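Long-range contact in delta-1-pyrroline-5-carboxylate dehydrogenase, mitochondrial (Mus musculus, PDB 4E3X), which catalyses the NAD-dependent oxidation of glutamate gamma-semialdehyde to glutamate, the second step of mitochondrial proline breakdown: residues 229-243 and 257-269. Sequence-based numbering, arbitrary orientation.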
ATOM      1  N   VAL B 229       1.486  10.619  14.016  1.00  5.40           N
ATOM      2  CA  VAL B 229       1.804  12.017  14.238  1.00  5.67           C
ATOM      3  C   VAL B 229       2.377  12.584  12.942  1.00  5.39           C
ATOM      4  O   VAL B 229       2.991  11.867  12.155  1.00  6.18           O
ATOM      5  CB  VAL B 229       2.756  12.224  15.436  1.00  6.36           C
ATOM      6  CG1 VAL B 229       2.081  11.766  16.720  1.00  7.32           C
ATOM      7  CG2 VAL B 229       4.078  11.497  15.226  1.00  6.83           C
ATOM      8  N   VAL B 230       2.163  13.874  12.722  1.00  5.33           N
ATOM      9  CA  VAL B 230       2.299  14.451  11.392  1.00  5.38           C
ATOM     10  C   VAL B 230       2.968  15.817  11.432  1.00  5.50           C
ATOM     11  O   VAL B 230       2.639  16.650  12.284  1.00  6.34           O
ATOM     12  CB  VAL B 230       0.898  14.641  10.755  1.00  5.66           C
ATOM     13  CG1 VAL B 230       0.987  15.305   9.384  1.00  6.21           C
ATOM     14  CG2 VAL B 230       0.118  13.315  10.674  1.00  5.96           C
ATOM     15  N   LEU B 231       3.911  16.035  10.518  1.00  6.08           N
ATOM     16  CA  LEU B 231       4.334  17.379  10.162  1.00  5.67           C
ATOM     17  C   LEU B 231       3.601  17.788   8.901  1.00  5.51           C
ATOM     18  O   LEU B 231       3.772  17.176   7.847  1.00  6.24           O
ATOM     19  CB  LEU B 231       5.845  17.455   9.928  1.00  6.18           C
ATOM     20  CG  LEU B 231       6.716  17.807  11.139  1.00  6.60           C
ATOM     21  CD1 LEU B 231       6.622  16.746  12.226  1.00  7.33           C
ATOM     22  CD2 LEU B 231       8.174  18.031  10.713  1.00  7.80           C
ATOM     23  N   TRP B 232       2.755  18.802   9.024  1.00  5.47           N
ATOM     24  CA  TRP B 232       1.982  19.294   7.895  1.00  6.15           C
ATOM     25  C   TRP B 232       2.586  20.573   7.345  1.00  5.34           C
ATOM     26  O   TRP B 232       2.593  21.599   8.023  1.00  6.15           O
ATOM     27  CB  TRP B 232       0.544  19.539   8.337  1.00  6.22           C
ATOM     28  CG  TRP B 232      -0.372  20.046   7.265  1.00  5.68           C
ATOM     29  CD1 TRP B 232      -0.188  19.991   5.904  1.00  6.32           C
ATOM     30  CD2 TRP B 232      -1.639  20.675   7.473  1.00  5.57           C
ATOM     31  NE1 TRP B 232      -1.272  20.558   5.261  1.00  5.83           N
ATOM     32  CE2 TRP B 232      -2.160  21.001   6.204  1.00  6.53           C
ATOM     33  CE3 TRP B 232      -2.371  21.023   8.615  1.00  6.78           C
ATOM     34  CZ2 TRP B 232      -3.397  21.627   6.049  1.00  7.21           C
ATOM     35  CZ3 TRP B 232      -3.596  21.650   8.456  1.00  8.13           C
ATOM     36  CH2 TRP B 232      -4.090  21.951   7.184  1.00  7.34           C
ATOM     37  N   LYS B 233       3.107  20.479   6.119  1.00  5.43           N
ATOM     38  CA  LYS B 233       3.529  21.638   5.344  1.00  6.66           C
ATOM     39  C   LYS B 233       2.382  22.029   4.411  1.00  6.76           C
ATOM     40  O   LYS B 233       2.211  21.425   3.355  1.00  7.11           O
ATOM     41  CB  LYS B 233       4.784  21.318   4.521  1.00  6.87           C
ATOM     42  CG  LYS B 233       5.257  22.487   3.653  1.00  9.10           C
ATOM     43  CD  LYS B 233       5.816  21.988   2.305  1.00 10.79           C
ATOM     44  CE  LYS B 233       6.057  23.107   1.294  1.00 12.30           C
ATOM     45  NZ  LYS B 233       4.816  23.878   1.007  1.00 12.13           N
ATOM     46  N   PRO B 234       1.582  23.033   4.800  1.00  6.97           N
ATOM     47  CA  PRO B 234       0.485  23.451   3.923  1.00  7.08           C
ATOM     48  C   PRO B 234       0.999  24.271   2.745  1.00  6.47           C
ATOM     49  O   PRO B 234       2.132  24.751   2.758  1.00  7.47           O
ATOM     50  CB  PRO B 234      -0.397  24.331   4.831  1.00  7.78           C
ATOM     51  CG  PRO B 234       0.179  24.202   6.205  1.00  9.81           C
ATOM     52  CD  PRO B 234       1.618  23.835   6.029  1.00  6.84           C
ATOM     53  N   SER B 235       0.150  24.447   1.742  1.00  6.36           N
ATOM     54  CA  SER B 235       0.498  25.247   0.584  1.00  7.09           C
ATOM     55  C   SER B 235       0.545  26.733   0.919  1.00  6.77           C
ATOM     56  O   SER B 235      -0.390  27.265   1.525  1.00  7.31           O
ATOM     57  CB  SER B 235      -0.541  25.040  -0.501  1.00  8.75           C
ATOM     58  OG  SER B 235      -0.365  25.983  -1.535  1.00 10.18           O
ATOM     59  N   ASP B 236       1.625  27.404   0.514  1.00  6.70           N
ATOM     60  CA  ASP B 236       1.758  28.842   0.715  1.00  7.87           C
ATOM     61  C   ASP B 236       0.523  29.598   0.227  1.00  7.98           C
ATOM     62  O   ASP B 236       0.072  30.552   0.857  1.00  9.40           O
ATOM     63  CB  ASP B 236       2.956  29.389  -0.064  1.00  8.66           C
ATOM     64  CG  ASP B 236       4.292  28.871   0.424  1.00 11.80           C
ATOM     65  OD1 ASP B 236       4.358  28.114   1.412  1.00 11.24           O
ATOM     66  OD2 ASP B 236       5.295  29.259  -0.200  1.00 14.86           O
ATOM     67  N   THR B 237      -0.004  29.175  -0.915  1.00  7.54           N
ATOM     68  CA  THR B 237      -1.086  29.903  -1.568  1.00  8.10           C
ATOM     69  C   THR B 237      -2.474  29.502  -1.053  1.00  7.73           C
ATOM     70  O   THR B 237      -3.486  30.001  -1.551  1.00  9.17           O
ATOM     71  CB  THR B 237      -0.983  29.784  -3.106  1.00  9.56           C
ATOM     72  OG1 THR B 237      -0.582  28.459  -3.451  1.00 13.14           O
ATOM     73  CG2 THR B 237       0.085  30.723  -3.640  1.00 10.63           C
ATOM     74  N   ALA B 238      -2.506  28.655  -0.019  1.00  6.60           N
ATOM     75  CA  ALA B 238      -3.751  28.320   0.677  1.00  7.07           C
ATOM     76  C   ALA B 238      -3.581  28.445   2.189  1.00  6.53           C
ATOM     77  O   ALA B 238      -4.304  27.807   2.953  1.00  7.32           O
ATOM     78  CB  ALA B 238      -4.218  26.910   0.320  1.00  8.32           C
ATOM     79  N   MET B 239      -2.628  29.268   2.623  1.00  6.96           N
ATOM     80  CA  MET B 239      -2.276  29.309   4.043  1.00  6.29           C
ATOM     81  C   MET B 239      -3.430  29.735   4.961  1.00  6.09           C
ATOM     82  O   MET B 239      -3.643  29.131   6.023  1.00  6.87           O
ATOM     83  CB  MET B 239      -1.060  30.209   4.247  1.00  8.24           C
ATOM     84  CG  MET B 239      -0.404  30.078   5.609  1.00  9.63           C
ATOM     85  SD  MET B 239       0.206  28.410   5.909  1.00 11.34           S
ATOM     86  CE  MET B 239       1.188  28.127   4.460  1.00 10.39           C
ATOM     87  N   LEU B 240      -4.138  30.787   4.567  1.00  7.08           N
ATOM     88  CA  LEU B 240      -5.210  31.343   5.381  1.00  6.96           C
ATOM     89  C   LEU B 240      -6.275  30.286   5.713  1.00  6.10           C
ATOM     90  O   LEU B 240      -6.607  30.069   6.883  1.00  7.11           O
ATOM     91  CB  LEU B 240      -5.838  32.527   4.643  1.00  7.37           C
ATOM     92  CG  LEU B 240      -6.893  33.332   5.399  1.00  8.52           C
ATOM     93  CD1 LEU B 240      -6.266  34.131   6.544  1.00  9.46           C
ATOM     94  CD2 LEU B 240      -7.643  34.250   4.428  1.00  8.69           C
ATOM     95  N   ALA B 241      -6.791  29.602   4.694  1.00  6.59           N
ATOM     96  CA  ALA B 241      -7.784  28.567   4.943  1.00  7.15           C
ATOM     97  C   ALA B 241      -7.194  27.342   5.638  1.00  6.72           C
ATOM     98  O   ALA B 241      -7.860  26.716   6.465  1.00  7.69           O
ATOM     99  CB  ALA B 241      -8.483  28.159   3.652  1.00  7.28           C
ATOM    100  N   SER B 242      -5.948  26.998   5.314  1.00  6.51           N
ATOM    101  CA  SER B 242      -5.325  25.830   5.932  1.00  6.43           C
ATOM    102  C   SER B 242      -5.170  26.010   7.437  1.00  6.36           C
ATOM    103  O   SER B 242      -5.425  25.082   8.209  1.00  6.71           O
ATOM    104  CB  SER B 242      -3.964  25.536   5.303  1.00  6.51           C
ATOM    105  OG  SER B 242      -4.114  25.184   3.943  1.00  7.78           O
ATOM    106  N   TYR B 243      -4.739  27.197   7.857  1.00  6.42           N
ATOM    107  CA  TYR B 243      -4.610  27.464   9.287  1.00  6.54           C
ATOM    108  C   TYR B 243      -5.976  27.461   9.975  1.00  6.72           C
ATOM    109  O   TYR B 243      -6.092  27.033  11.126  1.00  7.81           O
ATOM    110  CB  TYR B 243      -3.886  28.789   9.527  1.00  7.83           C
ATOM    111  CG  TYR B 243      -3.490  29.018  10.966  1.00  7.87           C
ATOM    112  CD1 TYR B 243      -3.883  30.166  11.646  1.00  8.99           C
ATOM    113  CD2 TYR B 243      -2.703  28.094  11.643  1.00  9.14           C
ATOM    114  CE1 TYR B 243      -3.504  30.381  12.971  1.00 10.15           C
ATOM    115  CE2 TYR B 243      -2.329  28.297  12.960  1.00 10.01           C
ATOM    116  CZ  TYR B 243      -2.720  29.437  13.617  1.00 11.05           C
ATOM    117  OH  TYR B 243      -2.321  29.606  14.926  1.00 12.70           O
ATOM    118  N   ASN B 257       1.039  18.313  19.503  1.00  7.35           N
ATOM    119  CA  ASN B 257       2.110  17.500  18.918  1.00  7.40           C
ATOM    120  C   ASN B 257       1.646  16.333  18.061  1.00  7.12           C
ATOM    121  O   ASN B 257       2.459  15.493  17.666  1.00  9.94           O
ATOM    122  CB  ASN B 257       3.095  17.034  19.985  1.00  8.17           C
ATOM    123  CG  ASN B 257       3.776  18.199  20.664  1.00  8.15           C
ATOM    124  OD1 ASN B 257       4.449  19.010  20.014  1.00  8.48           O
ATOM    125  ND2 ASN B 257       3.575  18.321  21.974  1.00  9.66           N
ATOM    126  N   ILE B 258       0.350  16.270  17.768  1.00  6.45           N
ATOM    127  CA  ILE B 258      -0.153  15.254  16.849  1.00  6.81           C
ATOM    128  C   ILE B 258      -0.084  15.730  15.388  1.00  5.73           C
ATOM    129  O   ILE B 258       0.334  14.980  14.498  1.00  6.95           O
ATOM    130  CB  ILE B 258      -1.572  14.800  17.222  1.00  6.75           C
ATOM    131  CG1 ILE B 258      -1.615  14.353  18.698  1.00  6.79           C
ATOM    132  CG2 ILE B 258      -2.065  13.695  16.274  1.00  7.28           C
ATOM    133  CD1 ILE B 258      -0.495  13.372  19.122  1.00  8.22           C
ATOM    134  N   ILE B 259      -0.482  16.977  15.137  1.00  5.01           N
ATOM    135  CA  ILE B 259      -0.222  17.614  13.850  1.00  5.67           C
ATOM    136  C   ILE B 259       0.536  18.903  14.135  1.00  5.15           C
ATOM    137  O   ILE B 259       0.032  19.779  14.843  1.00  6.54           O
ATOM    138  CB  ILE B 259      -1.499  17.914  13.037  1.00  6.43           C
ATOM    139  CG1 ILE B 259      -2.236  16.612  12.678  1.00  7.16           C
ATOM    140  CG2 ILE B 259      -1.131  18.672  11.762  1.00  6.68           C
ATOM    141  CD1 ILE B 259      -3.567  16.838  11.988  1.00  7.56           C
ATOM    142  N   GLN B 260       1.762  18.994  13.620  1.00  5.89           N
ATOM    143  CA  GLN B 260       2.563  20.202  13.719  1.00  5.72           C
ATOM    144  C   GLN B 260       2.310  21.034  12.468  1.00  5.53           C
ATOM    145  O   GLN B 260       2.374  20.520  11.348  1.00  6.72           O
ATOM    146  CB  GLN B 260       4.049  19.850  13.846  1.00  6.46           C
ATOM    147  CG  GLN B 260       4.353  18.746  14.864  1.00  6.72           C
ATOM    148  CD  GLN B 260       4.233  19.184  16.319  1.00  6.46           C
ATOM    149  OE1 GLN B 260       3.312  19.912  16.694  1.00  7.36           O
ATOM    150  NE2 GLN B 260       5.154  18.702  17.158  1.00  7.44           N
ATOM    151  N   PHE B 261       1.965  22.307  12.659  1.00  5.47           N
ATOM    152  CA  PHE B 261       1.621  23.182  11.545  1.00  5.97           C
ATOM    153  C   PHE B 261       2.895  23.901  11.125  1.00  5.81           C
ATOM    154  O   PHE B 261       3.328  24.859  11.780  1.00  6.15           O
ATOM    155  CB  PHE B 261       0.528  24.172  11.974  1.00  6.74           C
ATOM    156  CG  PHE B 261      -0.073  24.941  10.831  1.00  6.04           C
ATOM    157  CD1 PHE B 261      -1.081  24.379  10.064  1.00  6.68           C
ATOM    158  CD2 PHE B 261       0.356  26.235  10.540  1.00  6.59           C
ATOM    159  CE1 PHE B 261      -1.637  25.085   9.004  1.00  7.40           C
ATOM    160  CE2 PHE B 261      -0.189  26.948   9.489  1.00  7.87           C
ATOM    161  CZ  PHE B 261      -1.189  26.375   8.722  1.00  8.12           C
ATOM    162  N   VAL B 262       3.521  23.410  10.056  1.00  5.92           N
ATOM    163  CA  VAL B 262       4.858  23.853   9.697  1.00  6.35           C
ATOM    164  C   VAL B 262       5.019  24.209   8.218  1.00  6.37           C
ATOM    165  O   VAL B 262       5.658  23.483   7.452  1.00  7.19           O
ATOM    166  CB  VAL B 262       5.942  22.844  10.155  1.00  7.41           C
ATOM    167  CG1 VAL B 262       6.112  22.928  11.662  1.00  8.10           C
ATOM    168  CG2 VAL B 262       5.593  21.423   9.737  1.00  7.69           C
ATOM    169  N   PRO B 263       4.471  25.366   7.822  1.00  6.51           N
ATOM    170  CA  PRO B 263       4.843  25.941   6.524  1.00  6.42           C
ATOM    171  C   PRO B 263       6.358  25.990   6.384  1.00  6.62           C
ATOM    172  O   PRO B 263       7.058  26.197   7.375  1.00  7.15           O
ATOM    173  CB  PRO B 263       4.297  27.372   6.606  1.00  8.68           C
ATOM    174  CG  PRO B 263       3.210  27.316   7.651  1.00 10.06           C
ATOM    175  CD  PRO B 263       3.646  26.281   8.632  1.00  7.67           C
ATOM    176  N   ALA B 264       6.864  25.808   5.167  1.00  6.15           N
ATOM    177  CA  ALA B 264       8.302  25.727   4.963  1.00  6.32           C
ATOM    178  C   ALA B 264       8.601  25.825   3.477  1.00  6.75           C
ATOM    179  O   ALA B 264       7.737  25.562   2.635  1.00  7.76           O
ATOM    180  CB  ALA B 264       8.846  24.408   5.521  1.00  7.73           C
ATOM    181  N   ASP B 265       9.835  26.188   3.160  1.00  6.02           N
ATOM    182  CA  ASP B 265      10.322  26.055   1.799  1.00  7.32           C
ATOM    183  C   ASP B 265      10.210  24.578   1.396  1.00  7.42           C
ATOM    184  O   ASP B 265      10.561  23.688   2.172  1.00  7.79           O
ATOM    185  CB  ASP B 265      11.768  26.534   1.740  1.00  7.78           C
ATOM    186  CG  ASP B 265      12.424  26.236   0.419  1.00  9.14           C
ATOM    187  OD1 ASP B 265      12.104  26.924  -0.568  1.00 11.45           O
ATOM    188  OD2 ASP B 265      13.284  25.327   0.373  1.00  9.54           O
ATOM    189  N   GLY B 266       9.705  24.310   0.195  1.00  8.44           N
ATOM    190  CA  GLY B 266       9.456  22.938  -0.222  1.00  8.97           C
ATOM    191  C   GLY B 266      10.677  22.036  -0.174  1.00  8.52           C
ATOM    192  O   GLY B 266      10.660  20.993   0.487  1.00  7.74           O
ATOM    193  N   PRO B 267      11.743  22.422  -0.887  1.00  7.81           N
ATOM    194  CA  PRO B 267      12.947  21.586  -0.868  1.00  9.03           C
ATOM    195  C   PRO B 267      13.519  21.420   0.543  1.00  8.50           C
ATOM    196  O   PRO B 267      13.928  20.324   0.908  1.00  9.66           O
ATOM    197  CB  PRO B 267      13.904  22.363  -1.775  1.00 10.75           C
ATOM    198  CG  PRO B 267      12.980  22.998  -2.785  1.00 11.61           C
ATOM    199  CD  PRO B 267      11.798  23.444  -1.952  1.00  9.42           C
ATOM    200  N   THR B 268      13.512  22.487   1.333  1.00  8.49           N
ATOM    201  CA  THR B 268      14.012  22.426   2.698  1.00  8.53           C
ATOM    202  C   THR B 268      13.216  21.422   3.544  1.00  7.86           C
ATOM    203  O   THR B 268      13.788  20.620   4.295  1.00  8.00           O
ATOM    204  CB  THR B 268      13.961  23.810   3.357  1.00  9.84           C
ATOM    205  OG1 THR B 268      14.708  24.740   2.567  1.00 10.34           O
ATOM    206  CG2 THR B 268      14.558  23.768   4.758  1.00 10.92           C
ATOM    207  N   PHE B 269      11.894  21.472   3.425  1.00  7.02           N
ATOM    208  CA  PHE B 269      11.022  20.560   4.149  1.00  6.49           C
ATOM    209  C   PHE B 269      11.319  19.116   3.744  1.00  5.56           C
ATOM    210  O   PHE B 269      11.494  18.244   4.600  1.00  6.42           O
ATOM    211  CB  PHE B 269       9.558  20.912   3.871  1.00  7.31           C
ATOM    212  CG  PHE B 269       8.580  20.069   4.637  1.00  7.04           C
ATOM    213  CD1 PHE B 269       8.276  20.368   5.955  1.00  7.46           C
ATOM    214  CD2 PHE B 269       7.976  18.972   4.047  1.00  6.92           C
ATOM    215  CE1 PHE B 269       7.391  19.581   6.671  1.00  6.89           C
ATOM    216  CE2 PHE B 269       7.090  18.201   4.753  1.00  7.13           C
ATOM    217  CZ  PHE B 269       6.797  18.501   6.063  1.00  6.59           C
TER
HETATM  218  O   HOH W   1       4.509  26.024   3.156  1.00 10.00           O
HETATM  219  O   HOH W   2       6.489  26.261   0.246  1.00 14.43           O
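Phe261 points its edge at one face of the Trp232 six-membered ring, a T-shaped pair with planes at 88° and Trp232 CE3 3.9 Å from Phe261 CD1. Over one face of Phe261 lies Tyr243 CD2, 3.5 Å from Phe261 CE2, while Pro234 CG and Met239 SD approach obliquely, the sulfur 3.7 Å from Phe261 CZ. With CG anti to the backbone N (chi1 -169°), Phe261 reaches the start of helix 239-251; an alanine here would probably open a gap between Trp232, Pro234 and Tyr243. On the opposite face of the sheet Leu231 CB touches Phe269, and Lys233 CB lies over the centre of the Phe269 ring, a CH-pi contact 3.6 Å from the centroid. NZ of Lys233, a residue that binds NAD(+), donates to two waters, which also bond Asp236 OD1; one accepts from Ala264 N, the other donates to Ala264 O. Asp236 OD2 bonds Tyr96 OH. The strands carrying these side chains pair in parallel, Gln260 N to Val230 O (2.8 Å) and Trp232 N to Gln260 O (2.9 Å) being nearly straight. In this beta-alpha-beta crossover of the Rossmann-type NAD domain, strand 230-233 lies between 259-261 and 203-207, Trp232 NE1 donates to Ser208 OG just past 203-207, and helix 99-118 packs against Leu231.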